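Local coordinates for protein D-aminoacyl-tRNA deacylase (Archaeoglobus fulgidus, PDB 1YQE) that probably hydrolyses D-aminoacyl-tRNAs to free tRNA and D-amino acids, with zinc as cofactor, so recycling wrongly charged tRNA, at residues W188-G193 and T211-N217; E241-E247 and V267-K273; Y107-P112 and K233-E239; M117-L122 and E205-T209. All coordinates share one frame; numbering follows the deposited sequence.

Overall arrangement
Contacts 1 and 2 are successive strand pairings of one four-stranded parallel sheet, their centres about 9 Å apart; strands 189-194 and 242-245 are neighbours and join them, as in the bond from I244 N to V192 O (3.0 Å). Contact 3 packs a loop and a helix end close to H216 of contact 1, whose NE2 lies 2.7 Å from A110 O. Contact 4 lies near the other end of that strand pair, where K118 NZ is 2.9 Å from F212 O, and is about 19 Å from contact 3, centre to centre. None of the four contributes a residue to the pyrophosphate pocket; in contacts 1, 3 and 4 the side chains of H216, A110 and M117 are about 13, 13 and 14 Å from the ligand.

Contact 1 of 4, residues W188-G193 and T211-N217; sequences WNVAVG and TFTFGHN
N189 to A191 run parallel beside F212 to F214, the strand axes 4.6 Å apart and 44° askew, as neighbouring strands of a beta-alpha-beta unit whose connection is helix 201-209. The ladder runs from N189 N to T211 O, through T213 N to N189 O (2.8 Å) and A191 N to T213 O, to G215 N on A191 O. There strand 212-218 turns a corner at G215, and the register slips by one residue in a beta bulge before G193 N binds H216 O.

On the face of N189, A191 and F214, the F212 ring folds over its neighbour: N189 CB sits 3.5 Å from the ring centroid, almost on the normal, a CH-pi contact, while A191 CB meets the ring edge at CD2. A small residue such as A191 suits a place between two phenylalanines. With an alanine in place of F212, the N189 methylene would probably lose its aromatic cover and a gap would open beside A191 and Y242. The N189 amide reaches T211 OG1 only weakly (3.1 Å). On the other face, T213 OG1 stands anti to its own N (chi1 -176°) and binds P114 O, leaving CG2 to touch V190 CG2 at 3.8 Å. At the far end N217 OD1, which binds Q203, lies 3.0 Å from G193 CA, where a beta carbon would clash.

Contact 2 of 4, residues E241-E247 and V267-K273; sequences EYIIIDE and VEVLKSK
I243 and L270 carry the middle of the backbone ladder between two parallel strands. I243 N binds E268 O, L270 N returns to I243 O (2.9 Å), and I245 N takes L270 O; a longer bond from E268 N to E241 O opens the series and S272 N to I245 O closes it. The two strand axes are 4.7 Å apart and inclined at 26°.

Apolar contacts lie on both faces. The I243 and V267 side chains cross at about a right angle, CG1 of I243 4.0 Å from CG2 of V267, and I245 CG2 leans on V269 CG1; these branched side chains suit a sheet face, V258 of helix 252-265 lying against I243 and V269. That helix is the connection of this beta-alpha-beta unit, and strand 268-271 forms the outer edge of the parallel sheet. On the other face Y242 CD1 packs on L270 CD1 (3.9 Å). A polar oxygen, E268 OE1, meets the edge of the tyrosine ring in its plane, the carboxylate nearly coplanar with it.

Charge acts at the end, where K271 is the N-cap of helix 272-278. With chi1 at 60° and a bend at chi2, the E247 carboxylate swings to the first turn: OE2 accepts from K273 N (3.0 Å) through its syn lone pair, and OE1 takes S272 OG in a bond modelled as doubtfully short. Negative charge here would probably suit the positive end of the helix dipole.

Contact 3 of 4, residues Y107-P112 and K233-E239; sequences YSLAKP and KAVKLSE
K111 NZ is held by three acceptors: E239 OE1 at 2.9 Å in a salt bridge, L237 O at 2.9 Å, and, more weakly, a water that also donates to K236 O. The glutamate offers its anti lone pair, and its chain crosses the lysine at about a right angle. A bend at chi2 (73°) turns the K111 chain toward the helix, laying CD against L237 CD1, so a long flexible lysine suits a place where aliphatic packing precedes a charged grip.

The residues it grips close helix 228-238. E239, with positive phi, is the C-prime residue of a Schellman motif, and a positive amine near this end would probably be favoured by the helix dipole.

Packing runs alongside. L237 CD2 wedges against the loop, 3.7 Å from L109 CB and close to A110 O, while L109 CD1 rests on A234 CB (3.6 Å), a methyl small enough to admit it. P112 presses its ring carbon CG to S238 OG (3.5 Å). That hydroxyl binds A234 O from above the carbonyl plane, from the face opposite to S238 N.

Contact 4 of 4, residues M117-L122 and E205-T209; sequences MKNYVL and EIMLT
V121 and M207 make the tight centre of this contact between helices 114-125 and 201-209, whose segment axes pass 9.4 Å apart at a crossing angle of -74°. Bends at chi2 and chi3 carry M207 CE across to the other helix, to V121 CG2 (3.8 Å), close to the backbone of M117 and K118; an unbranched, pliable methionine can bend to fit there. The second methyl of the valine, CG1, meets L208 CD2 at 3.7 Å, the two side chains crossing at about a right angle.

Polar grip comes from K118. Its NZ binds M207 O at 2.7 Å, from above the carbonyl plane and not on a lone pair, and also reaches T210 O and F212 O, so one buried ammonium is satisfied by three carbonyls around the end of the helix. A leucine in place of K118 would probably leave those carbonyls without their common donor and deprive W188 of one of its two cation-pi partners, K185 being the other.

Toward the partly exposed side the fit is looser: L122 CD2 approaches M207 O only to 3.9 Å and L208 O to 4.1 Å, while L208 O is bound by R125.

The pair lies between the two sheets. F136 and M138 of strand 135-138, an edge of the mixed sheet, touch V121, L208, M117 and M207, whereas T213 of strand 212-218, an edge of the parallel sheet, meets K118 and M207.

Contact 1 of 4, residues W188-G193 and T211-N217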
# COMPACT_ATOMS: atom_id res chain seq x y z
N TRP A 188 -0.38 5.91 -14.37
CA TRP A 188 0.17 4.57 -14.50
C TRP A 188 -1.02 3.64 -14.72
O TRP A 188 -2.11 3.90 -14.23
CB TRP A 188 0.90 4.16 -13.22
CG TRP A 188 2.08 5.02 -12.87
CD1 TRP A 188 2.16 5.95 -11.88
CD2 TRP A 188 3.35 5.01 -13.52
NE1 TRP A 188 3.40 6.52 -11.87
CE2 TRP A 188 4.16 5.96 -12.86
CE3 TRP A 188 3.89 4.29 -14.59
CZ2 TRP A 188 5.48 6.21 -13.24
CZ3 TRP A 188 5.21 4.54 -14.97
CH2 TRP A 188 5.99 5.49 -14.29
N ASN A 189 -0.80 2.56 -15.48
CA ASN A 189 -1.84 1.57 -15.73
C ASN A 189 -2.11 0.89 -14.39
O ASN A 189 -1.17 0.49 -13.69
CB ASN A 189 -1.36 0.57 -16.77
CG ASN A 189 -1.10 1.21 -18.12
OD1 ASN A 189 -2.00 1.80 -18.72
ND2 ASN A 189 0.14 1.11 -18.61
N VAL A 190 -3.39 0.75 -14.03
CA VAL A 190 -3.76 0.16 -12.75
C VAL A 190 -4.37 -1.23 -12.88
O VAL A 190 -5.28 -1.46 -13.68
CB VAL A 190 -4.77 1.05 -12.00
CG1 VAL A 190 -5.03 0.49 -10.60
CG2 VAL A 190 -4.25 2.48 -11.91
N ALA A 191 -3.88 -2.16 -12.07
CA ALA A 191 -4.41 -3.51 -12.10
C ALA A 191 -4.65 -4.08 -10.71
O ALA A 191 -4.13 -3.58 -9.72
CB ALA A 191 -3.45 -4.43 -12.85
N VAL A 192 -5.49 -5.10 -10.65
CA VAL A 192 -5.72 -5.82 -9.42
C VAL A 192 -4.97 -7.10 -9.76
O VAL A 192 -5.09 -7.61 -10.88
CB VAL A 192 -7.21 -6.15 -9.20
CG1 VAL A 192 -7.34 -7.27 -8.18
CG2 VAL A 192 -7.95 -4.92 -8.69
N GLY A 193 -4.18 -7.62 -8.84
CA GLY A 193 -3.43 -8.83 -9.13
C GLY A 193 -4.03 -10.04 -8.45
O GLY A 193 -4.54 -9.94 -7.34
N THR A 211 5.12 -0.05 -16.53
CA THR A 211 4.28 1.14 -16.41
C THR A 211 2.99 0.77 -15.66
O THR A 211 2.02 1.52 -15.68
CB THR A 211 3.90 1.69 -17.80
OG1 THR A 211 3.24 0.66 -18.55
CG2 THR A 211 5.16 2.15 -18.55
N PHE A 212 3.01 -0.38 -15.01
CA PHE A 212 1.85 -0.86 -14.26
C PHE A 212 2.00 -0.72 -12.76
O PHE A 212 3.09 -0.86 -12.20
CB PHE A 212 1.58 -2.33 -14.57
CG PHE A 212 0.50 -2.56 -15.58
CD1 PHE A 212 0.78 -2.57 -16.94
CD2 PHE A 212 -0.81 -2.80 -15.16
CE1 PHE A 212 -0.22 -2.81 -17.88
CE2 PHE A 212 -1.83 -3.04 -16.09
CZ PHE A 212 -1.52 -3.05 -17.46
N THR A 213 0.88 -0.45 -12.10
CA THR A 213 0.86 -0.35 -10.66
C THR A 213 -0.32 -1.22 -10.25
O THR A 213 -1.07 -1.67 -11.10
CB THR A 213 0.64 1.09 -10.16
OG1 THR A 213 0.74 1.11 -8.73
CG2 THR A 213 -0.75 1.62 -10.57
N PHE A 214 -0.46 -1.45 -8.95
CA PHE A 214 -1.53 -2.28 -8.43
C PHE A 214 -2.34 -1.57 -7.37
O PHE A 214 -1.86 -0.63 -6.73
CB PHE A 214 -0.96 -3.56 -7.81
CG PHE A 214 -0.33 -4.50 -8.79
CD1 PHE A 214 -1.10 -5.47 -9.43
CD2 PHE A 214 1.02 -4.39 -9.12
CE1 PHE A 214 -0.54 -6.32 -10.38
CE2 PHE A 214 1.59 -5.23 -10.07
CZ PHE A 214 0.82 -6.20 -10.70
N GLY A 215 -3.58 -2.02 -7.21
CA GLY A 215 -4.44 -1.49 -6.18
C GLY A 215 -4.39 -2.62 -5.16
O GLY A 215 -3.61 -2.57 -4.20
N HIS A 216 -5.19 -3.65 -5.38
CA HIS A 216 -5.21 -4.80 -4.48
C HIS A 216 -4.53 -5.98 -5.16
O HIS A 216 -4.39 -6.00 -6.38
CB HIS A 216 -6.65 -5.14 -4.09
CG HIS A 216 -7.19 -4.27 -3.00
ND1 HIS A 216 -6.75 -4.35 -1.70
CD2 HIS A 216 -8.08 -3.25 -3.03
CE1 HIS A 216 -7.34 -3.43 -0.97
NE2 HIS A 216 -8.16 -2.74 -1.76
N ASN A 217 -4.10 -6.93 -4.35
CA ASN A 217 -3.43 -8.14 -4.82
C ASN A 217 -3.88 -9.27 -3.92
O ASN A 217 -3.88 -9.12 -2.70
CB ASN A 217 -1.91 -7.99 -4.72
CG ASN A 217 -1.28 -7.43 -5.98
OD1 ASN A 217 -1.47 -7.96 -7.06
ND2 ASN A 217 -0.51 -6.35 -5.83

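Contact 2 of 4, residues E241-E247 and V267-K273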
# COMPACT_ATOMS: atom_id res chain seq x y z
N GLU A 241 -8.12 -0.98 -14.62
CA GLU A 241 -8.61 -1.24 -15.96
C GLU A 241 -8.13 -2.63 -16.38
O GLU A 241 -8.38 -3.07 -17.50
CB GLU A 241 -8.08 -0.21 -16.95
CG GLU A 241 -8.70 1.18 -16.83
CD GLU A 241 -10.22 1.15 -16.92
OE1 GLU A 241 -10.76 0.40 -17.76
OE2 GLU A 241 -10.88 1.88 -16.15
N TYR A 242 -7.47 -3.33 -15.46
CA TYR A 242 -6.92 -4.65 -15.76
C TYR A 242 -6.85 -5.56 -14.55
O TYR A 242 -6.86 -5.10 -13.41
CB TYR A 242 -5.48 -4.53 -16.26
CG TYR A 242 -5.25 -3.65 -17.45
CD1 TYR A 242 -5.36 -4.15 -18.75
CD2 TYR A 242 -4.89 -2.31 -17.29
CE1 TYR A 242 -5.12 -3.34 -19.85
CE2 TYR A 242 -4.65 -1.49 -18.39
CZ TYR A 242 -4.76 -2.02 -19.67
OH TYR A 242 -4.51 -1.22 -20.76
N ILE A 243 -6.76 -6.86 -14.82
CA ILE A 243 -6.55 -7.86 -13.78
C ILE A 243 -5.33 -8.60 -14.31
O ILE A 243 -5.33 -9.06 -15.45
CB ILE A 243 -7.70 -8.89 -13.66
CG1 ILE A 243 -8.98 -8.21 -13.20
CG2 ILE A 243 -7.31 -9.97 -12.64
CD1 ILE A 243 -10.18 -9.14 -13.12
N ILE A 244 -4.27 -8.66 -13.51
CA ILE A 244 -3.07 -9.38 -13.93
C ILE A 244 -3.03 -10.68 -13.14
O ILE A 244 -3.27 -10.67 -11.94
CB ILE A 244 -1.79 -8.57 -13.64
CG1 ILE A 244 -1.75 -7.33 -14.53
CG2 ILE A 244 -0.56 -9.43 -13.89
CD1 ILE A 244 -0.66 -6.34 -14.15
N ILE A 245 -2.75 -11.78 -13.82
CA ILE A 245 -2.67 -13.07 -13.14
C ILE A 245 -1.26 -13.62 -13.13
O ILE A 245 -0.48 -13.38 -14.06
CB ILE A 245 -3.59 -14.13 -13.80
CG1 ILE A 245 -3.23 -14.27 -15.28
CG2 ILE A 245 -5.06 -13.75 -13.62
CD1 ILE A 245 -3.95 -15.40 -15.99
N ASP A 246 -0.92 -14.32 -12.06
CA ASP A 246 0.39 -14.96 -11.95
C ASP A 246 0.09 -16.32 -12.57
O ASP A 246 -0.33 -17.24 -11.87
CB ASP A 246 0.78 -15.11 -10.47
CG ASP A 246 2.14 -15.76 -10.29
OD1 ASP A 246 2.49 -16.65 -11.10
OD2 ASP A 246 2.86 -15.39 -9.34
N GLU A 247 0.28 -16.41 -13.88
CA GLU A 247 -0.02 -17.63 -14.63
C GLU A 247 0.53 -18.94 -14.07
O GLU A 247 0.04 -20.01 -14.41
CB GLU A 247 0.41 -17.47 -16.10
CG GLU A 247 1.89 -17.19 -16.34
CD GLU A 247 2.21 -15.71 -16.33
OE1 GLU A 247 2.09 -15.07 -15.26
OE2 GLU A 247 2.60 -15.18 -17.39
N VAL A 267 -13.03 -5.05 -17.81
CA VAL A 267 -11.59 -4.83 -17.81
C VAL A 267 -10.88 -5.99 -18.51
O VAL A 267 -11.48 -7.05 -18.73
CB VAL A 267 -11.06 -4.66 -16.36
CG1 VAL A 267 -11.72 -3.43 -15.72
CG2 VAL A 267 -11.34 -5.91 -15.53
N GLU A 268 -9.62 -5.78 -18.87
CA GLU A 268 -8.85 -6.81 -19.57
C GLU A 268 -7.94 -7.64 -18.67
O GLU A 268 -7.30 -7.12 -17.76
CB GLU A 268 -8.02 -6.16 -20.68
CG GLU A 268 -7.01 -7.10 -21.34
CD GLU A 268 -6.28 -6.45 -22.50
OE1 GLU A 268 -5.77 -5.32 -22.33
OE2 GLU A 268 -6.20 -7.08 -23.57
N VAL A 269 -7.89 -8.94 -18.93
CA VAL A 269 -7.03 -9.85 -18.17
C VAL A 269 -5.70 -10.03 -18.90
O VAL A 269 -5.69 -10.33 -20.09
CB VAL A 269 -7.67 -11.25 -18.02
CG1 VAL A 269 -6.73 -12.17 -17.24
CG2 VAL A 269 -9.00 -11.15 -17.31
N LEU A 270 -4.60 -9.87 -18.18
CA LEU A 270 -3.26 -10.02 -18.74
C LEU A 270 -2.36 -10.94 -17.91
O LEU A 270 -2.40 -10.91 -16.68
CB LEU A 270 -2.57 -8.65 -18.86
CG LEU A 270 -3.09 -7.65 -19.89
CD1 LEU A 270 -2.31 -6.35 -19.76
CD2 LEU A 270 -2.93 -8.22 -21.30
N LYS A 271 -1.56 -11.76 -18.58
CA LYS A 271 -0.64 -12.65 -17.88
C LYS A 271 0.57 -11.82 -17.46
O LYS A 271 1.00 -10.94 -18.20
CB LYS A 271 -0.23 -13.82 -18.79
CG LYS A 271 -1.40 -14.73 -19.12
CD LYS A 271 -0.98 -16.10 -19.65
CE LYS A 271 -0.50 -16.05 -21.09
NZ LYS A 271 -0.30 -17.43 -21.62
N SER A 272 1.11 -12.09 -16.27
CA SER A 272 2.24 -11.33 -15.74
C SER A 272 3.46 -11.28 -16.66
O SER A 272 4.16 -10.27 -16.71
CB SER A 272 2.67 -11.89 -14.37
OG SER A 272 3.38 -13.11 -14.51
N LYS A 273 3.71 -12.36 -17.39
CA LYS A 273 4.85 -12.41 -18.30
C LYS A 273 4.65 -11.42 -19.44
O LYS A 273 5.60 -10.77 -19.87
CB LYS A 273 5.03 -13.83 -18.85
CG LYS A 273 6.20 -13.95 -19.83
CD LYS A 273 6.34 -15.37 -20.37
CE LYS A 273 7.52 -15.46 -21.32
NZ LYS A 273 8.78 -15.03 -20.66

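Contact 3 of 4, residues Y107-P112 and K233-E239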
# COMPACT_ATOMS: atom_id res chain seq x y z
N TYR A 107 -14.15 -9.96 4.09
CA TYR A 107 -14.54 -9.52 2.75
C TYR A 107 -14.73 -8.02 2.60
O TYR A 107 -15.67 -7.58 1.94
CB TYR A 107 -15.81 -10.25 2.33
CG TYR A 107 -15.64 -11.75 2.29
CD1 TYR A 107 -14.94 -12.36 1.25
CD2 TYR A 107 -16.13 -12.56 3.31
CE1 TYR A 107 -14.72 -13.74 1.23
CE2 TYR A 107 -15.92 -13.94 3.30
CZ TYR A 107 -15.22 -14.52 2.26
OH TYR A 107 -15.01 -15.88 2.24
N SER A 108 -13.85 -7.25 3.22
CA SER A 108 -13.91 -5.79 3.15
C SER A 108 -12.52 -5.30 2.74
O SER A 108 -11.51 -5.78 3.24
CB SER A 108 -14.30 -5.22 4.51
OG SER A 108 -14.55 -3.83 4.42
N LEU A 109 -12.49 -4.35 1.82
CA LEU A 109 -11.23 -3.82 1.31
C LEU A 109 -11.09 -2.32 1.50
O LEU A 109 -12.06 -1.58 1.38
CB LEU A 109 -11.11 -4.14 -0.19
CG LEU A 109 -11.18 -5.61 -0.64
CD1 LEU A 109 -11.32 -5.68 -2.16
CD2 LEU A 109 -9.93 -6.33 -0.17
N ALA A 110 -9.87 -1.87 1.79
CA ALA A 110 -9.63 -0.44 1.95
C ALA A 110 -9.39 0.14 0.56
O ALA A 110 -8.97 -0.56 -0.36
CB ALA A 110 -8.40 -0.21 2.83
N LYS A 111 -9.69 1.42 0.40
CA LYS A 111 -9.50 2.09 -0.88
C LYS A 111 -7.99 2.23 -1.13
O LYS A 111 -7.28 2.83 -0.34
CB LYS A 111 -10.15 3.48 -0.84
CG LYS A 111 -9.95 4.36 -2.07
CD LYS A 111 -10.77 3.90 -3.25
CE LYS A 111 -10.81 4.97 -4.34
NZ LYS A 111 -11.62 4.56 -5.51
N PRO A 112 -7.48 1.66 -2.24
CA PRO A 112 -6.04 1.78 -2.52
C PRO A 112 -5.65 3.13 -3.11
O PRO A 112 -6.51 3.95 -3.44
CB PRO A 112 -5.79 0.64 -3.50
CG PRO A 112 -7.08 0.56 -4.26
CD PRO A 112 -8.13 0.72 -3.17
N LYS A 233 -15.53 -5.85 -6.97
CA LYS A 233 -15.45 -4.81 -5.95
C LYS A 233 -14.02 -4.29 -5.84
O LYS A 233 -13.80 -3.09 -5.69
CB LYS A 233 -15.88 -5.35 -4.58
CG LYS A 233 -15.56 -4.37 -3.45
CD LYS A 233 -15.47 -5.05 -2.08
CE LYS A 233 -16.83 -5.49 -1.56
NZ LYS A 233 -16.75 -5.94 -0.14
N ALA A 234 -13.05 -5.20 -5.89
CA ALA A 234 -11.65 -4.83 -5.80
C ALA A 234 -11.23 -3.97 -6.99
O ALA A 234 -10.57 -2.95 -6.84
CB ALA A 234 -10.78 -6.08 -5.73
N VAL A 235 -11.62 -4.40 -8.19
CA VAL A 235 -11.30 -3.68 -9.41
C VAL A 235 -11.88 -2.26 -9.40
O VAL A 235 -11.17 -1.29 -9.66
CB VAL A 235 -11.81 -4.45 -10.65
CG1 VAL A 235 -11.91 -3.52 -11.86
CG2 VAL A 235 -10.86 -5.60 -10.96
N LYS A 236 -13.17 -2.15 -9.09
CA LYS A 236 -13.81 -0.84 -9.06
C LYS A 236 -13.21 0.05 -7.98
O LYS A 236 -13.02 1.25 -8.19
CB LYS A 236 -15.32 -0.99 -8.86
CG LYS A 236 -16.02 -1.68 -10.01
CD LYS A 236 -17.51 -1.88 -9.73
CE LYS A 236 -18.26 -0.56 -9.66
NZ LYS A 236 -19.72 -0.78 -9.44
N LEU A 237 -12.91 -0.54 -6.83
CA LEU A 237 -12.33 0.21 -5.72
C LEU A 237 -10.93 0.71 -6.10
O LEU A 237 -10.55 1.83 -5.77
CB LEU A 237 -12.25 -0.70 -4.49
CG LEU A 237 -12.02 -0.03 -3.13
CD1 LEU A 237 -13.16 0.92 -2.83
CD2 LEU A 237 -11.92 -1.10 -2.05
N SER A 238 -10.18 -0.13 -6.79
CA SER A 238 -8.82 0.21 -7.22
C SER A 238 -8.80 1.12 -8.44
O SER A 238 -7.77 1.70 -8.76
CB SER A 238 -8.04 -1.07 -7.56
OG SER A 238 -7.98 -1.95 -6.45
N GLU A 239 -9.95 1.26 -9.10
CA GLU A 239 -10.06 2.07 -10.31
C GLU A 239 -9.16 1.44 -11.37
O GLU A 239 -8.58 2.11 -12.22
CB GLU A 239 -9.67 3.54 -10.03
CG GLU A 239 -10.58 4.19 -8.98
CD GLU A 239 -10.37 5.68 -8.80
OE1 GLU A 239 -10.82 6.21 -7.75
OE2 GLU A 239 -9.79 6.34 -9.68
O HOH W 1 -14.95 -3.34 0.95
O HOH W 2 -14.32 3.43 -6.53

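Contact 4 of 4, residues M117-L122 and E205-T209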
# COMPACT_ATOMS: atom_id res chain seq x y z
N MET A 117 1.43 4.76 -4.62
CA MET A 117 2.18 3.56 -4.29
C MET A 117 3.28 3.38 -5.35
O MET A 117 4.43 3.07 -5.02
CB MET A 117 1.27 2.34 -4.31
CG MET A 117 0.22 2.35 -3.22
SD MET A 117 -1.07 1.16 -3.58
CE MET A 117 -0.17 -0.40 -3.34
N LYS A 118 2.92 3.57 -6.62
CA LYS A 118 3.87 3.43 -7.72
C LYS A 118 5.00 4.45 -7.65
O LYS A 118 6.17 4.09 -7.77
CB LYS A 118 3.15 3.57 -9.07
CG LYS A 118 4.05 3.43 -10.30
CD LYS A 118 4.60 2.00 -10.46
CE LYS A 118 5.30 1.81 -11.81
NZ LYS A 118 5.72 0.39 -12.05
N ASN A 119 4.65 5.71 -7.47
CA ASN A 119 5.65 6.76 -7.40
C ASN A 119 6.58 6.54 -6.21
O ASN A 119 7.78 6.84 -6.28
CB ASN A 119 4.97 8.13 -7.34
CG ASN A 119 4.28 8.47 -8.66
OD1 ASN A 119 4.82 8.19 -9.72
ND2 ASN A 119 3.10 9.08 -8.59
N TYR A 120 6.03 6.01 -5.13
CA TYR A 120 6.83 5.71 -3.95
C TYR A 120 7.85 4.62 -4.28
O TYR A 120 9.03 4.75 -3.98
CB TYR A 120 5.94 5.22 -2.81
CG TYR A 120 6.74 4.64 -1.66
CD1 TYR A 120 7.32 5.46 -0.70
CD2 TYR A 120 6.93 3.26 -1.54
CE1 TYR A 120 8.06 4.93 0.36
CE2 TYR A 120 7.67 2.72 -0.49
CZ TYR A 120 8.23 3.56 0.46
OH TYR A 120 8.97 3.05 1.51
N VAL A 121 7.38 3.54 -4.90
CA VAL A 121 8.27 2.44 -5.24
C VAL A 121 9.40 2.84 -6.18
O VAL A 121 10.55 2.42 -6.00
CB VAL A 121 7.47 1.27 -5.85
CG1 VAL A 121 8.41 0.20 -6.40
CG2 VAL A 121 6.57 0.67 -4.77
N LEU A 122 9.10 3.66 -7.18
CA LEU A 122 10.15 4.08 -8.11
C LEU A 122 11.15 5.01 -7.43
O LEU A 122 12.34 5.00 -7.76
CB LEU A 122 9.53 4.75 -9.34
CG LEU A 122 8.67 3.85 -10.22
CD1 LEU A 122 8.15 4.65 -11.41
CD2 LEU A 122 9.48 2.64 -10.70
N GLU A 205 8.07 -7.37 -9.38
CA GLU A 205 8.89 -7.10 -10.56
C GLU A 205 8.14 -6.12 -11.47
O GLU A 205 8.74 -5.23 -12.07
CB GLU A 205 9.16 -8.41 -11.32
CG GLU A 205 9.74 -9.50 -10.43
CD GLU A 205 9.83 -10.85 -11.13
OE1 GLU A 205 8.90 -11.19 -11.89
OE2 GLU A 205 10.82 -11.57 -10.90
N ILE A 206 6.83 -6.28 -11.56
CA ILE A 206 6.02 -5.40 -12.38
C ILE A 206 6.05 -3.97 -11.81
O ILE A 206 6.12 -3.00 -12.57
CB ILE A 206 4.55 -5.93 -12.49
CG1 ILE A 206 4.53 -7.15 -13.42
CG2 ILE A 206 3.62 -4.83 -13.03
CD1 ILE A 206 3.21 -7.90 -13.45
N MET A 207 6.01 -3.85 -10.49
CA MET A 207 6.05 -2.54 -9.84
C MET A 207 7.38 -1.82 -10.07
O MET A 207 7.43 -0.60 -10.23
CB MET A 207 5.83 -2.68 -8.33
CG MET A 207 4.39 -2.96 -7.92
SD MET A 207 3.33 -1.53 -8.32
CE MET A 207 3.61 -0.50 -6.90
N LEU A 208 8.47 -2.59 -10.08
CA LEU A 208 9.80 -2.02 -10.26
C LEU A 208 10.25 -1.76 -11.70
O LEU A 208 11.12 -0.91 -11.92
CB LEU A 208 10.83 -2.92 -9.58
CG LEU A 208 10.83 -3.02 -8.05
CD1 LEU A 208 11.65 -4.22 -7.60
CD2 LEU A 208 11.40 -1.74 -7.47
N THR A 209 9.68 -2.47 -12.67
CA THR A 209 10.14 -2.32 -14.05
C THR A 209 9.14 -2.01 -15.17
O THR A 209 9.56 -1.90 -16.33
CB THR A 209 10.91 -3.57 -14.49
OG1 THR A 209 9.99 -4.67 -14.61
CG2 THR A 209 11.98 -3.92 -13.46